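Local atomic coordinates of deoxyuridine 5'-triphosphate nucleotidohydrolase (Entamoeba histolytica, PDB entry 3LQW), a protein that catalyses the hydrolysis of dUTP to dUMP and diphosphate with magnesium, probably supplying a thymidine nucleotide precursor and keeping uracil out of DNA. Residues V32-V37 and Y51-F56; L65-V70 and R106-V111; P75-G80 and I137-I142. All blocks are in the same frame, centred on the assembly; numbering follows the deposited sequence.

Interaction 1: V32-V37 and Y51-F56; sequences VEDAIV and YSNTNF
Ile-36 turns its CG2 methyl anti to its own backbone N (CG1 lies beside that N, chi1 -59°), while Tyr-51 swings its ring to the side away from its carbonyl carbon (chi1 -62°); the two side chains cross at about a right angle. The methyl sits over one face of the ring, 3.6 Å from Ile-36 CG2 to the centroid of the Tyr-51 ring and only 16° off the normal, a CH-pi contact. Its closest approach is to the rim, Ile-36 CG2 to Tyr-51 CD1 at 3.5 Å, and the CD1 methyl of Ile-36 lies 3.9 Å from Tyr-51 CD2. The backbones of the same two residues are joined by water. One water donates to Ile-36 O (2.9 Å) and accepts from Tyr-51 N (3.0 Å), lying in the ring plane at its edge; a second accepts from Ile-36 N (3.0 Å) and gives a weak bond to Tyr-51 O. Farther along, the type I turn from Val-32 to Ala-35 brings Val-32 and Asp-34 up to the side chain of Asn-53, with Val-32 CG2 3.9 Å from Asn-53 CG. Asp-34 OD2 forms a salt bridge with Lys-125, and the Tyr-51 hydroxyl bonds to Thr-39. Tyr-51 and Ser-52 end the AGIDLYS sequence, the first conserved motif of trimeric dUTPases. The contact thus joins the loop between strands 25-30 and 39-40 to the end of strand 47-51 and the loop that follows it, with Ala-35 and Ser-52 packed on strand 63-73 and Val-37 on Ile-142 of the second subunit.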
loop_
_atom_site.group_PDB
_atom_site.type_symbol
_atom_site.label_atom_id
_atom_site.label_comp_id
_atom_site.label_asym_id
_atom_site.label_seq_id
_atom_site.Cartn_x
_atom_site.Cartn_y
_atom_site.Cartn_z
ATOM N N VAL A 32 0.589 26.907 -6.320
ATOM C CA VAL A 32 1.636 27.918 -6.441
ATOM C C VAL A 32 2.158 27.851 -7.857
ATOM O O VAL A 32 2.070 26.812 -8.522
ATOM C CB VAL A 32 2.789 27.723 -5.438
ATOM C CG1 VAL A 32 2.327 28.075 -4.053
ATOM C CG2 VAL A 32 3.295 26.308 -5.495
ATOM N N GLU A 33 2.623 28.989 -8.364
ATOM C CA GLU A 33 2.912 29.090 -9.788
ATOM C C GLU A 33 3.987 28.146 -10.301
ATOM O O GLU A 33 3.950 27.725 -11.447
ATOM C CB GLU A 33 3.317 30.527 -10.130
ATOM N N ASP A 34 4.954 27.804 -9.452
ATOM C CA ASP A 34 6.021 26.920 -9.881
ATOM C C ASP A 34 5.794 25.453 -9.508
ATOM O O ASP A 34 6.712 24.655 -9.663
ATOM C CB ASP A 34 7.400 27.389 -9.376
ATOM C CG ASP A 34 7.501 27.478 -7.859
ATOM O OD1 ASP A 34 6.593 27.045 -7.107
ATOM O OD2 ASP A 34 8.535 28.023 -7.408
ATOM N N ALA A 35 4.588 25.091 -9.075
ATOM C CA ALA A 35 4.285 23.657 -8.873
ATOM C C ALA A 35 4.430 22.909 -10.196
ATOM O O ALA A 35 4.166 23.460 -11.275
ATOM C CB ALA A 35 2.888 23.494 -8.340
ATOM N N ILE A 36 4.800 21.639 -10.140
ATOM C CA ILE A 36 4.922 20.783 -11.301
ATOM C C ILE A 36 3.730 19.850 -11.372
ATOM O O ILE A 36 3.465 19.089 -10.424
ATOM C CB ILE A 36 6.240 19.986 -11.274
ATOM C CG1 ILE A 36 7.445 20.928 -11.241
ATOM C CG2 ILE A 36 6.337 19.067 -12.477
ATOM C CD1 ILE A 36 8.773 20.228 -10.967
ATOM N N VAL A 37 3.005 19.877 -12.476
ATOM C CA VAL A 37 1.892 18.967 -12.663
ATOM C C VAL A 37 2.428 17.517 -12.683
ATOM O O VAL A 37 3.353 17.206 -13.414
ATOM C CB VAL A 37 1.106 19.269 -13.977
ATOM C CG1 VAL A 37 0.003 18.272 -14.198
ATOM C CG2 VAL A 37 0.528 20.673 -13.951
ATOM N N TYR A 51 5.998 15.491 -7.529
ATOM C CA TYR A 51 7.217 16.291 -7.409
ATOM C C TYR A 51 7.173 17.137 -6.150
ATOM O O TYR A 51 6.145 17.698 -5.817
ATOM C CB TYR A 51 7.336 17.243 -8.631
ATOM C CG TYR A 51 7.444 16.528 -9.961
ATOM C CD1 TYR A 51 6.316 16.098 -10.625
ATOM C CD2 TYR A 51 8.662 16.326 -10.568
ATOM C CE1 TYR A 51 6.413 15.432 -11.828
ATOM C CE2 TYR A 51 8.784 15.690 -11.793
ATOM C CZ TYR A 51 7.644 15.228 -12.422
ATOM O OH TYR A 51 7.750 14.598 -13.647
ATOM N N SER A 52 8.306 17.251 -5.462
ATOM C CA SER A 52 8.419 18.159 -4.342
ATOM C C SER A 52 8.396 19.626 -4.784
ATOM O O SER A 52 9.117 19.964 -5.713
ATOM C CB SER A 52 9.715 17.903 -3.562
ATOM O OG SER A 52 9.768 18.771 -2.470
ATOM N N ASN A 53 7.654 20.450 -4.050
ATOM C CA ASN A 53 7.701 21.902 -4.299
ATOM C C ASN A 53 8.719 22.604 -3.434
ATOM O O ASN A 53 8.827 23.826 -3.531
ATOM C CB ASN A 53 6.311 22.520 -4.134
ATOM C CG ASN A 53 6.238 23.938 -4.631
ATOM O OD1 ASN A 53 6.527 24.228 -5.807
ATOM N ND2 ASN A 53 5.828 24.816 -3.749
ATOM N N THR A 54 9.484 21.886 -2.607
ATOM C CA THR A 54 10.458 22.503 -1.698
ATOM C C THR A 54 11.719 21.639 -1.553
ATOM O O THR A 54 11.730 20.440 -1.806
ATOM C CB THR A 54 9.868 22.733 -0.292
ATOM O OG1 THR A 54 9.790 21.488 0.419
ATOM C CG2 THR A 54 8.494 23.404 -0.301
ATOM N N ASN A 55 12.802 22.272 -1.154
ATOM C CA ASN A 55 13.948 21.580 -0.613
ATOM C C ASN A 55 13.583 21.093 0.791
ATOM O O ASN A 55 12.805 21.719 1.493
ATOM C CB ASN A 55 15.159 22.520 -0.501
ATOM C CG ASN A 55 15.597 23.060 -1.826
ATOM O OD1 ASN A 55 15.591 22.384 -2.828
ATOM N ND2 ASN A 55 16.095 24.293 -1.804
ATOM N N PHE A 56 14.150 19.967 1.209
ATOM C CA PHE A 56 13.873 19.438 2.540
ATOM C C PHE A 56 14.993 18.497 2.936
ATOM O O PHE A 56 15.734 18.011 2.092
ATOM C CB PHE A 56 12.497 18.736 2.620
ATOM C CG PHE A 56 12.357 17.552 1.720
ATOM C CD1 PHE A 56 11.939 17.699 0.406
ATOM C CD2 PHE A 56 12.639 16.270 2.189
ATOM C CE1 PHE A 56 11.825 16.630 -0.434
ATOM C CE2 PHE A 56 12.545 15.208 1.362
ATOM C CZ PHE A 56 12.111 15.354 0.072
HETATM O O HOH W 1 3.851 17.483 -8.069
HETATM O O HOH W 2 5.713 20.691 -7.441
#

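Interaction 2: L65-V70 and R106-V111; sequences LVSTGV and RGEIKV
The Glu-108 carboxylate takes the backbone N-H of Gly-69 on OE2 (Gly-69 N to Glu-108 OE2, 2.8 Å), met from the anti side of the carboxylate and 22° out of its plane. The other oxygen, OE1, accepts a hydrogen bond from a water. Next to this, Thr-68 OG1 donates to Ile-109 O (2.7 Å), placed there by chi1 of 66°, which sets OG1 between the threonine's N and carbonyl carbon. The same carbonyl receives Thr-68 N (3.2 Å), nearly along the C=O axis, so two donors of one residue grip Ile-109 O. Thr-68 OG1 in turn accepts Val-70 N, an ST turn that shapes the corner where Gly-69 adopts positive phi. Beyond the corner a further backbone bond runs from Ile-109 N to Val-70 O (2.9 Å); on the near side Val-66 and Val-111 form a hydrogen-bonded pair. These are adjacent antiparallel strands, 63-73 and 108-115, of the jelly-roll-like beta fold of the dUTPase family, and Arg-106 and Gly-107 lie in its third motif, around the Tyr-Arg-Gly sequence. On the face bearing Ser-67, the extended Lys-110 chain crosses Leu-65 at a slant, with Leu-65 CD1 3.7 Å from Lys-110 CB. On the other face Val-111 meets Ile-129 and Ala-130 of strand 128-136. Leu-65 packs on Leu-90 of the third subunit, and Tyr-105 OH bonds to Glu-108 O.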
loop_
_atom_site.group_PDB
_atom_site.type_symbol
_atom_site.label_atom_id
_atom_site.label_comp_id
_atom_site.label_asym_id
_atom_site.label_seq_id
_atom_site.Cartn_x
_atom_site.Cartn_y
_atom_site.Cartn_z
ATOM N N LEU A 65 6.971 15.677 6.111
ATOM C CA LEU A 65 5.785 15.876 5.284
ATOM C C LEU A 65 6.126 16.814 4.119
ATOM O O LEU A 65 6.367 18.008 4.318
ATOM C CB LEU A 65 4.679 16.507 6.136
ATOM C CG LEU A 65 3.345 16.684 5.396
ATOM C CD1 LEU A 65 2.697 15.358 5.065
ATOM C CD2 LEU A 65 2.365 17.594 6.157
ATOM N N VAL A 66 6.196 16.252 2.935
ATOM C CA VAL A 66 6.626 16.970 1.721
ATOM C C VAL A 66 5.414 17.525 0.943
ATOM O O VAL A 66 4.489 16.805 0.623
ATOM C CB VAL A 66 7.475 16.079 0.779
ATOM C CG1 VAL A 66 8.050 16.950 -0.404
ATOM C CG2 VAL A 66 8.618 15.400 1.540
ATOM N N SER A 67 5.482 18.816 0.653
ATOM C CA SER A 67 4.430 19.489 -0.121
ATOM C C SER A 67 4.705 19.354 -1.624
ATOM O O SER A 67 5.815 19.515 -2.077
ATOM C CB SER A 67 4.347 20.951 0.297
ATOM O OG SER A 67 3.879 21.109 1.633
ATOM N N THR A 68 3.652 19.006 -2.373
ATOM C CA THR A 68 3.747 18.890 -3.835
ATOM C C THR A 68 3.348 20.189 -4.559
ATOM O O THR A 68 3.696 20.348 -5.743
ATOM C CB THR A 68 2.847 17.803 -4.359
ATOM O OG1 THR A 68 1.467 18.142 -4.140
ATOM C CG2 THR A 68 3.178 16.454 -3.768
ATOM N N GLY A 69 2.627 21.071 -3.891
ATOM C CA GLY A 69 2.162 22.272 -4.563
ATOM C C GLY A 69 0.939 22.107 -5.429
ATOM O O GLY A 69 0.567 23.082 -6.090
ATOM N N VAL A 70 0.297 20.937 -5.446
ATOM C CA VAL A 70 -0.919 20.708 -6.225
ATOM C C VAL A 70 -2.046 20.126 -5.397
ATOM O O VAL A 70 -1.787 19.441 -4.393
ATOM C CB VAL A 70 -0.651 19.813 -7.471
ATOM C CG1 VAL A 70 0.494 20.399 -8.300
ATOM C CG2 VAL A 70 -0.371 18.360 -7.110
ATOM N N ARG A 106 -9.904 18.022 -1.659
ATOM C CA ARG A 106 -9.514 19.195 -2.443
ATOM C C ARG A 106 -8.360 19.977 -1.823
ATOM O O ARG A 106 -8.003 21.049 -2.297
ATOM C CB ARG A 106 -10.721 20.128 -2.660
ATOM C CG ARG A 106 -11.859 19.488 -3.452
ATOM C CD ARG A 106 -11.516 19.300 -4.934
ATOM N NE ARG A 106 -12.605 18.587 -5.582
ATOM C CZ ARG A 106 -12.743 17.268 -5.674
ATOM N NH1 ARG A 106 -11.782 16.448 -5.258
ATOM N NH2 ARG A 106 -13.844 16.746 -6.214
ATOM N N GLY A 107 -7.758 19.431 -0.786
ATOM C CA GLY A 107 -6.559 19.982 -0.203
ATOM C C GLY A 107 -5.308 19.653 -0.995
ATOM O O GLY A 107 -5.353 18.890 -1.952
ATOM N N GLU A 108 -4.200 20.276 -0.621
ATOM C CA GLU A 108 -2.905 19.982 -1.241
ATOM C C GLU A 108 -2.498 18.542 -0.981
ATOM O O GLU A 108 -2.717 18.010 0.115
ATOM C CB GLU A 108 -1.851 20.899 -0.653
ATOM C CG GLU A 108 -0.480 20.775 -1.302
ATOM C CD GLU A 108 0.528 21.804 -0.881
ATOM O OE1 GLU A 108 0.214 22.622 -0.007
ATOM O OE2 GLU A 108 1.656 21.750 -1.383
ATOM N N ILE A 109 -1.919 17.899 -1.994
ATOM C CA ILE A 109 -1.323 16.589 -1.778
ATOM C C ILE A 109 0.008 16.798 -1.077
ATOM O O ILE A 109 0.906 17.498 -1.551
ATOM C CB ILE A 109 -1.139 15.830 -3.081
ATOM C CG1 ILE A 109 -2.463 15.832 -3.853
ATOM C CG2 ILE A 109 -0.617 14.395 -2.768
ATOM C CD1 ILE A 109 -3.561 15.293 -2.975
ATOM N N LYS A 110 0.124 16.167 0.090
ATOM C CA LYS A 110 1.352 16.194 0.875
ATOM C C LYS A 110 1.679 14.738 1.225
ATOM O O LYS A 110 0.770 13.963 1.496
ATOM C CB LYS A 110 1.194 17.029 2.138
ATOM C CG LYS A 110 0.786 18.481 1.852
ATOM C CD LYS A 110 0.859 19.308 3.136
ATOM C CE LYS A 110 0.362 20.676 2.917
ATOM N NZ LYS A 110 0.313 21.409 4.222
ATOM N N VAL A 111 2.968 14.405 1.099
ATOM C CA VAL A 111 3.505 13.039 1.136
ATOM C C VAL A 111 4.327 12.891 2.432
ATOM O O VAL A 111 5.258 13.665 2.616
ATOM C CB VAL A 111 4.505 12.774 -0.160
ATOM C CG1 VAL A 111 5.072 11.390 -0.116
ATOM C CG2 VAL A 111 3.743 13.059 -1.508
HETATM O O HOH W 3 2.207 23.314 1.779
#

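Interaction 3: P75-G80 and I137-I142; sequences PHQCYG and ISYCRI
The type II turn from Pro-75 to Cys-78, which leads into strand 78-83, presents Gln-77 and Cys-78 to Ile-137 and Tyr-139 just where the chain leaves strand 128-136. Ile-137 N donates an almost straight hydrogen bond to Gln-77 O (3.2 Å, 175° at the hydrogen), although it approaches 32° out of the carbonyl plane. Gln-77, third in the turn and with positive phi, brings its CA within 3.7 Å of Tyr-139 CE2, while its side chain crosses the tyrosine at a slant. Ile-137 places CG1 between its own N and carbonyl carbon (chi1 55°), which leaves CG2, anti to the carbonyl carbon, against Tyr-79: the methyl lies at the edge of that ring, near its plane, 3.4 Å from Ile-137 CG2 to Tyr-79 CD1. In trimeric dUTPases the C-terminal arm crosses to another subunit, and the same is seen here: Arg-141 and Ile-142, a few residues on, pair in parallel with a strand of the third subunit. That subunit also offers Glu-135 and Arg-81 to the Tyr-79 hydroxyl, and its Ile-134 packs on Ile-137. A water lying in the plane of the Tyr-139 ring donates to Tyr-139 OH (2.8 Å) and to Cys-78 O (2.9 Å), bridging a gap of 3.7 Å between Tyr-139 OH and Cys-78 O. Outward from these, the carboxylate of Glu-103 fixes the turn and the tyrosine together, with OE1 bonded to Tyr-139 OH and Gln-77 N and OE2 to His-76 ND1.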
loop_
_atom_site.group_PDB
_atom_site.type_symbol
_atom_site.label_atom_id
_atom_site.label_comp_id
_atom_site.label_asym_id
_atom_site.label_seq_id
_atom_site.Cartn_x
_atom_site.Cartn_y
_atom_site.Cartn_z
ATOM N N PRO A 75 -10.775 10.736 -10.594
ATOM C CA PRO A 75 -11.992 10.243 -11.268
ATOM C C PRO A 75 -12.910 9.459 -10.338
ATOM O O PRO A 75 -12.496 8.846 -9.349
ATOM C CB PRO A 75 -11.469 9.320 -12.363
ATOM C CG PRO A 75 -10.078 9.448 -12.420
ATOM C CD PRO A 75 -9.562 10.351 -11.327
ATOM N N HIS A 76 -14.174 9.412 -10.718
ATOM C CA HIS A 76 -15.205 8.758 -9.958
ATOM C C HIS A 76 -14.923 7.262 -9.726
ATOM O O HIS A 76 -14.466 6.561 -10.606
ATOM C CB HIS A 76 -16.547 8.945 -10.664
ATOM C CG HIS A 76 -17.730 8.560 -9.839
ATOM N ND1 HIS A 76 -17.889 8.949 -8.525
ATOM C CD2 HIS A 76 -18.810 7.805 -10.145
ATOM C CE1 HIS A 76 -19.021 8.448 -8.060
ATOM N NE2 HIS A 76 -19.590 7.739 -9.020
ATOM N N GLN A 77 -15.251 6.802 -8.515
ATOM C CA GLN A 77 -15.108 5.404 -8.118
ATOM C C GLN A 77 -13.642 4.942 -8.112
ATOM O O GLN A 77 -13.344 3.765 -8.253
ATOM C CB GLN A 77 -16.012 4.490 -8.945
ATOM C CG GLN A 77 -17.500 4.768 -8.654
ATOM C CD GLN A 77 -18.444 4.113 -9.614
ATOM O OE1 GLN A 77 -18.081 3.753 -10.742
ATOM N NE2 GLN A 77 -19.691 4.015 -9.193
ATOM N N CYS A 78 -12.749 5.907 -7.915
ATOM C CA CYS A 78 -11.325 5.653 -7.746
ATOM C C CYS A 78 -10.864 6.431 -6.539
ATOM O O CYS A 78 -11.531 7.351 -6.056
ATOM C CB CYS A 78 -10.536 6.109 -8.968
ATOM S SG CYS A 78 -10.960 5.248 -10.515
ATOM N N TYR A 79 -9.656 6.111 -6.076
ATOM C CA TYR A 79 -8.919 6.988 -5.179
ATOM C C TYR A 79 -7.458 7.058 -5.640
ATOM O O TYR A 79 -7.043 6.266 -6.485
ATOM C CB TYR A 79 -9.057 6.562 -3.711
ATOM C CG TYR A 79 -8.117 5.477 -3.302
ATOM C CD1 TYR A 79 -8.339 4.177 -3.689
ATOM C CD2 TYR A 79 -6.998 5.737 -2.533
ATOM C CE1 TYR A 79 -7.491 3.150 -3.323
ATOM C CE2 TYR A 79 -6.120 4.706 -2.170
ATOM C CZ TYR A 79 -6.359 3.413 -2.590
ATOM O OH TYR A 79 -5.511 2.420 -2.194
ATOM N N GLY A 80 -6.717 8.006 -5.101
ATOM C CA GLY A 80 -5.303 8.108 -5.385
ATOM C C GLY A 80 -4.522 7.517 -4.223
ATOM O O GLY A 80 -4.599 8.006 -3.113
ATOM N N ILE A 137 -11.970 1.268 -6.828
ATOM C CA ILE A 137 -12.480 0.838 -5.543
ATOM C C ILE A 137 -14.005 0.704 -5.554
ATOM O O ILE A 137 -14.685 1.185 -6.468
ATOM C CB ILE A 137 -12.046 1.771 -4.382
ATOM C CG1 ILE A 137 -12.439 3.224 -4.644
ATOM C CG2 ILE A 137 -10.541 1.650 -4.146
ATOM C CD1 ILE A 137 -12.415 4.099 -3.388
ATOM N N SER A 138 -14.498 0.038 -4.522
ATOM C CA SER A 138 -15.920 -0.079 -4.249
ATOM C C SER A 138 -16.341 0.841 -3.144
ATOM O O SER A 138 -15.695 0.910 -2.092
ATOM C CB SER A 138 -16.213 -1.508 -3.807
ATOM O OG SER A 138 -17.570 -1.667 -3.377
ATOM N N TYR A 139 -17.449 1.558 -3.367
ATOM C CA TYR A 139 -18.107 2.338 -2.301
ATOM C C TYR A 139 -19.232 1.527 -1.647
ATOM O O TYR A 139 -20.245 2.085 -1.212
ATOM C CB TYR A 139 -18.652 3.665 -2.808
ATOM C CG TYR A 139 -17.580 4.632 -3.203
ATOM C CD1 TYR A 139 -16.588 5.020 -2.311
ATOM C CD2 TYR A 139 -17.609 5.251 -4.457
ATOM C CE1 TYR A 139 -15.631 5.936 -2.664
ATOM C CE2 TYR A 139 -16.663 6.166 -4.819
ATOM C CZ TYR A 139 -15.674 6.505 -3.927
ATOM O OH TYR A 139 -14.715 7.420 -4.271
ATOM N N CYS A 140 -19.035 0.221 -1.497
ATOM C CA CYS A 140 -20.030 -0.660 -0.913
ATOM C C CYS A 140 -20.531 -0.108 0.396
ATOM O O CYS A 140 -19.808 0.465 1.210
ATOM C CB CYS A 140 -19.416 -2.059 -0.712
ATOM S SG CYS A 140 -17.883 -2.096 0.199
ATOM N N ARG A 141 -21.811 -0.335 0.635
ATOM C CA ARG A 141 -22.373 -0.021 1.931
ATOM C C ARG A 141 -21.867 -1.066 2.939
ATOM O O ARG A 141 -21.328 -2.096 2.559
ATOM C CB ARG A 141 -23.908 0.051 1.911
ATOM C CG ARG A 141 -24.531 -1.183 1.525
ATOM C CD ARG A 141 -26.050 -0.876 1.205
ATOM N NE ARG A 141 -26.846 -2.107 1.143
ATOM C CZ ARG A 141 -26.911 -2.862 0.073
ATOM N NH1 ARG A 141 -26.261 -2.483 -1.011
ATOM N NH2 ARG A 141 -27.603 -3.986 0.075
ATOM N N ILE A 142 -21.967 -0.736 4.208
ATOM C CA ILE A 142 -21.506 -1.535 5.322
ATOM C C ILE A 142 -22.705 -1.995 6.145
ATOM O O ILE A 142 -23.535 -1.175 6.566
ATOM C CB ILE A 142 -20.550 -0.697 6.205
ATOM C CG1 ILE A 142 -19.380 -0.152 5.379
ATOM C CG2 ILE A 142 -20.058 -1.504 7.366
ATOM C CD1 ILE A 142 -18.692 0.972 6.039
HETATM O O HOH W 4 -12.175 8.110 -3.351
#

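Overall arrangement
Interactions 1 and 2 lie on the same side of the chain's centre and share a border: Asn-53 N is 2.9 Å from Ser-67 O, a probable hydrogen bond, and Ala-35 abuts Gly-69. Both are partly buried. Interaction 2, closest to that centre, combines backbone pairing with side-chain bonds from Glu-108 and Thr-68 at the corner, whereas interaction 1 relies on a methyl-ring contact and bridging waters. Interaction 3, about 29 Å from interaction 1 between centres and on the opposite side, is farthest out yet buried, with the third subunit packed against it; it has a single direct backbone bond. Strands 63-73 and 78-83, consecutive in sequence, link interactions 2 and 3.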